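Local atomic coordinates of amine oxidase (Emericella nidulans, PDB entry 3PGB), a protein that probably oxidises primary amines such as methylamine, using a copper ion and a topaquinone cofactor formed from one of its own tyrosines. Residues Ile221-Gln229 with Val395-Tyr406. Numbering follows the deposited sequence.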
loop_
_atom_site.group_PDB
_atom_site.type_symbol
_atom_site.label_atom_id
_atom_site.label_comp_id
_atom_site.label_asym_id
_atom_site.label_seq_id
_atom_site.Cartn_x
_atom_site.Cartn_y
_atom_site.Cartn_z
ATOM N N ILE A 221 -7.995 -23.022 -31.278
ATOM C CA ILE A 221 -6.789 -22.429 -31.861
ATOM C C ILE A 221 -6.843 -20.900 -31.820
ATOM O O ILE A 221 -7.779 -20.284 -32.342
ATOM C CB ILE A 221 -6.612 -22.841 -33.334
ATOM C CG1 ILE A 221 -6.544 -24.365 -33.471
ATOM C CG2 ILE A 221 -5.351 -22.198 -33.918
ATOM C CD1 ILE A 221 -6.545 -24.837 -34.907
ATOM N N TRP A 222 -5.834 -20.295 -31.199
ATOM C CA TRP A 222 -5.657 -18.845 -31.223
ATOM C C TRP A 222 -4.253 -18.485 -30.757
ATOM O O TRP A 222 -3.529 -19.345 -30.249
ATOM C CB TRP A 222 -6.716 -18.126 -30.381
ATOM C CG TRP A 222 -6.801 -18.550 -28.949
ATOM C CD1 TRP A 222 -7.385 -19.678 -28.466
ATOM C CD2 TRP A 222 -6.339 -17.818 -27.806
ATOM N NE1 TRP A 222 -7.301 -19.708 -27.098
ATOM C CE2 TRP A 222 -6.661 -18.579 -26.666
ATOM C CE3 TRP A 222 -5.680 -16.597 -27.639
ATOM C CZ2 TRP A 222 -6.338 -18.167 -25.374
ATOM C CZ3 TRP A 222 -5.357 -16.183 -26.350
ATOM C CH2 TRP A 222 -5.686 -16.969 -25.235
ATOM N N GLY A 223 -3.871 -17.222 -30.931
ATOM C CA GLY A 223 -2.490 -16.819 -30.708
ATOM C C GLY A 223 -2.249 -15.395 -30.241
ATOM O O GLY A 223 -2.623 -15.021 -29.130
ATOM N N ILE A 224 -1.626 -14.600 -31.106
ATOM C CA ILE A 224 -0.948 -13.382 -30.675
ATOM C C ILE A 224 -1.739 -12.095 -30.878
ATOM O O ILE A 224 -2.587 -11.999 -31.766
ATOM C CB ILE A 224 0.444 -13.244 -31.351
ATOM C CG1 ILE A 224 0.315 -12.999 -32.861
ATOM C CG2 ILE A 224 1.265 -14.479 -31.074
ATOM C CD1 ILE A 224 1.638 -12.801 -33.577
ATOM N N ASP A 225 -1.429 -11.118 -30.026
ATOM C CA ASP A 225 -1.933 -9.761 -30.124
ATOM C C ASP A 225 -0.812 -8.858 -29.597
ATOM O O ASP A 225 -0.387 -9.007 -28.451
ATOM C CB ASP A 225 -3.201 -9.606 -29.273
ATOM C CG ASP A 225 -3.859 -8.222 -29.407
ATOM O OD1 ASP A 225 -3.295 -7.326 -30.069
ATOM O OD2 ASP A 225 -4.955 -8.036 -28.831
ATOM N N PRO A 226 -0.301 -7.938 -30.434
ATOM C CA PRO A 226 -0.653 -7.698 -31.831
ATOM C C PRO A 226 -0.105 -8.776 -32.757
ATOM O O PRO A 226 0.703 -9.606 -32.337
ATOM C CB PRO A 226 0.014 -6.355 -32.124
ATOM C CG PRO A 226 1.159 -6.310 -31.226
ATOM C CD PRO A 226 0.763 -7.023 -29.981
ATOM N N LEU A 227 -0.562 -8.765 -34.003
ATOM C CA LEU A 227 0.016 -9.615 -35.032
ATOM C C LEU A 227 1.370 -9.038 -35.441
ATOM O O LEU A 227 1.606 -7.833 -35.307
ATOM C CB LEU A 227 -0.911 -9.703 -36.248
ATOM C CG LEU A 227 -2.321 -10.252 -36.024
ATOM C CD1 LEU A 227 -3.111 -10.222 -37.327
ATOM C CD2 LEU A 227 -2.262 -11.653 -35.462
ATOM N N TRP A 228 2.262 -9.905 -35.915
ATOM C CA TRP A 228 3.598 -9.473 -36.337
ATOM C C TRP A 228 3.486 -8.629 -37.592
ATOM O O TRP A 228 2.793 -9.009 -38.538
ATOM C CB TRP A 228 4.507 -10.675 -36.597
ATOM C CG TRP A 228 5.127 -11.265 -35.358
ATOM C CD1 TRP A 228 4.758 -11.045 -34.066
ATOM C CD2 TRP A 228 6.196 -12.215 -35.312
ATOM N NE1 TRP A 228 5.543 -11.779 -33.219
ATOM C CE2 TRP A 228 6.433 -12.510 -33.957
ATOM C CE3 TRP A 228 6.978 -12.844 -36.287
ATOM C CZ2 TRP A 228 7.423 -13.397 -33.546
ATOM C CZ3 TRP A 228 7.959 -13.725 -35.879
ATOM C CH2 TRP A 228 8.174 -13.992 -34.518
ATOM N N GLN A 229 4.177 -7.492 -37.589
ATOM C CA GLN A 229 4.051 -6.487 -38.643
ATOM C C GLN A 229 5.431 -6.032 -39.125
ATOM O O GLN A 229 5.760 -4.849 -39.101
ATOM C CB GLN A 229 3.222 -5.297 -38.132
ATOM C CG GLN A 229 1.773 -5.647 -37.811
ATOM C CD GLN A 229 1.118 -4.662 -36.857
ATOM O OE1 GLN A 229 1.167 -3.452 -37.065
ATOM N NE2 GLN A 229 0.490 -5.183 -35.806
ATOM N N VAL A 395 4.090 -17.689 -29.153
ATOM C CA VAL A 395 2.794 -17.092 -28.868
ATOM C C VAL A 395 2.891 -16.199 -27.629
ATOM O O VAL A 395 2.603 -14.996 -27.693
ATOM C CB VAL A 395 1.697 -18.165 -28.701
ATOM C CG1 VAL A 395 0.480 -17.600 -27.952
ATOM C CG2 VAL A 395 1.294 -18.719 -30.075
ATOM N N GLN A 396 3.316 -16.782 -26.515
ATOM C CA GLN A 396 3.467 -16.033 -25.269
ATOM C C GLN A 396 4.547 -14.974 -25.352
ATOM O O GLN A 396 4.416 -13.919 -24.729
ATOM C CB GLN A 396 3.756 -16.965 -24.087
ATOM C CG GLN A 396 2.531 -17.670 -23.563
ATOM C CD GLN A 396 1.518 -16.703 -23.011
ATOM O OE1 GLN A 396 1.685 -16.177 -21.911
ATOM N NE2 GLN A 396 0.463 -16.450 -23.780
ATOM N N SER A 397 5.602 -15.244 -26.117
ATOM C CA SER A 397 6.653 -14.245 -26.347
ATOM C C SER A 397 6.109 -12.994 -27.039
ATOM O O SER A 397 6.570 -11.889 -26.785
ATOM C CB SER A 397 7.798 -14.839 -27.175
ATOM O OG SER A 397 8.794 -13.870 -27.453
ATOM N N SER A 398 5.115 -13.177 -27.896
ATOM C CA SER A 398 4.619 -12.106 -28.753
ATOM C C SER A 398 3.434 -11.341 -28.185
ATOM O O SER A 398 3.084 -10.297 -28.724
ATOM C CB SER A 398 4.221 -12.681 -30.111
ATOM O OG SER A 398 5.317 -13.331 -30.737
ATOM N N VAL A 399 2.793 -11.846 -27.130
ATOM C CA VAL A 399 1.608 -11.169 -26.596
ATOM C C VAL A 399 1.975 -9.852 -25.907
ATOM O O VAL A 399 2.820 -9.811 -25.011
ATOM C CB VAL A 399 0.794 -12.050 -25.619
ATOM C CG1 VAL A 399 -0.282 -11.223 -24.939
ATOM C CG2 VAL A 399 0.151 -13.208 -26.350
ATOM N N ALA A 400 1.347 -8.777 -26.367
ATOM C CA ALA A 400 1.435 -7.476 -25.721
ATOM C C ALA A 400 0.070 -6.802 -25.854
ATOM O O ALA A 400 -0.130 -5.943 -26.705
ATOM C CB ALA A 400 2.530 -6.636 -26.350
ATOM N N TYR A 401 -0.870 -7.231 -25.012
ATOM C CA TYR A 401 -2.240 -6.727 -25.059
ATOM C C TYR A 401 -2.301 -5.236 -24.748
ATOM O O TYR A 401 -1.659 -4.755 -23.819
ATOM C CB TYR A 401 -3.151 -7.470 -24.066
ATOM C CG TYR A 401 -3.441 -8.911 -24.425
ATOM C CD1 TYR A 401 -4.026 -9.238 -25.637
ATOM C CD2 TYR A 401 -3.153 -9.939 -23.542
ATOM C CE1 TYR A 401 -4.293 -10.542 -25.970
ATOM C CE2 TYR A 401 -3.419 -11.252 -23.868
ATOM C CZ TYR A 401 -3.992 -11.545 -25.088
ATOM O OH TYR A 401 -4.271 -12.847 -25.442
ATOM N N LEU A 402 -3.072 -4.523 -25.558
ATOM C CA LEU A 402 -3.445 -3.151 -25.299
ATOM C C LEU A 402 -4.965 -3.166 -25.222
ATOM O O LEU A 402 -5.645 -3.237 -26.246
ATOM C CB LEU A 402 -2.928 -2.240 -26.412
ATOM C CG LEU A 402 -1.395 -2.117 -26.471
ATOM C CD1 LEU A 402 -0.929 -1.553 -27.805
ATOM C CD2 LEU A 402 -0.860 -1.272 -25.308
ATOM N N ASP A 403 -5.486 -3.118 -23.997
ATOM C CA ASP A 403 -6.874 -3.509 -23.723
ATOM C C ASP A 403 -7.973 -2.598 -24.275
ATOM O O ASP A 403 -9.110 -3.040 -24.416
ATOM C CB ASP A 403 -7.083 -3.695 -22.214
ATOM C CG ASP A 403 -6.585 -5.038 -21.716
ATOM O OD1 ASP A 403 -6.684 -6.036 -22.467
ATOM O OD2 ASP A 403 -6.107 -5.094 -20.563
ATOM N N SER A 404 -7.658 -1.345 -24.587
ATOM C CA SER A 404 -8.683 -0.443 -25.109
ATOM C C SER A 404 -9.132 -0.854 -26.515
ATOM O O SER A 404 -10.173 -0.405 -26.983
ATOM C CB SER A 404 -8.218 1.011 -25.084
ATOM O OG SER A 404 -7.260 1.259 -26.080
ATOM N N TYR A 405 -8.352 -1.704 -27.179
ATOM C CA TYR A 405 -8.781 -2.345 -28.425
ATOM C C TYR A 405 -10.068 -3.136 -28.182
ATOM O O TYR A 405 -11.021 -3.039 -28.955
ATOM C CB TYR A 405 -7.682 -3.277 -28.950
ATOM C CG TYR A 405 -8.088 -4.103 -30.155
ATOM C CD1 TYR A 405 -8.047 -3.563 -31.438
ATOM C CD2 TYR A 405 -8.509 -5.423 -30.013
ATOM C CE1 TYR A 405 -8.420 -4.315 -32.553
ATOM C CE2 TYR A 405 -8.886 -6.184 -31.127
ATOM C CZ TYR A 405 -8.842 -5.619 -32.389
ATOM O OH TYR A 405 -9.209 -6.357 -33.490
ATOM N N TYR A 406 -10.088 -3.913 -27.105
ATOM C CA TYR A 406 -11.273 -4.677 -26.730
ATOM C C TYR A 406 -12.267 -3.752 -26.044
ATOM O O TYR A 406 -13.485 -3.894 -26.222
ATOM C CB TYR A 406 -10.890 -5.848 -25.827
ATOM C CG TYR A 406 -9.921 -6.799 -26.492
ATOM C CD1 TYR A 406 -8.555 -6.722 -26.240
ATOM C CD2 TYR A 406 -10.369 -7.758 -27.405
ATOM C CE1 TYR A 406 -7.662 -7.582 -26.864
ATOM C CE2 TYR A 406 -9.483 -8.629 -28.031
ATOM C CZ TYR A 406 -8.131 -8.535 -27.760
ATOM O OH TYR A 406 -7.238 -9.391 -28.382
HETATM O O HOH W 1 -1.923 -5.258 -28.701
#
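Asp225 and Tyr401 meet at about a right angle where the loop after strand 219-223 runs over strand 400-402. The CB of Asp225 rests against the ring rim, 3.6 Å from Tyr401 CE1. With CG anti to the backbone nitrogen (chi1 -176°), the carboxylate continues past that rim, its plane nearly perpendicular to the ring; CG lies 3.9 Å from Tyr401 CD1, and OD2, at the ring edge, 3.5 Å from it. OD2 also accepts a hydrogen bond from Tyr406 OH (2.7 Å); the hydroxyl sits on the anti side, 25° out of the carboxylate plane. OD1 takes a hydrogen from a water that donates a second one to Ala400 O, so each carboxylate oxygen is held by a separate partner. The backbone of Asp225 adds a nearly straight bond, Ala400 N to Asp225 O at 2.7 Å. After the cis peptide bond that follows, Pro226 CD packs on Ala400 CB.

At the helical end, Trp228 NE1 donates to Ser398 OG over 2.9 Å, a bent bond tilted out of the indole plane; Ser398 OG is also hydrogen-bonded to Pro394 O. Ile224 CG2 covers Ser398 CB at 3.6 Å, while Arg571 of the second subunit makes a cation-pi contact with Trp228. Tyr401 OH, in the plane of the Trp222 ring at its edge, is bonded to Gln509.

The loop leaving strand 219-223, an outer strand within this chain of its five-stranded antiparallel sheet, is joined to the catalytic domain of a copper amine oxidase, along the strand leading into Asp403, the predicted proton acceptor.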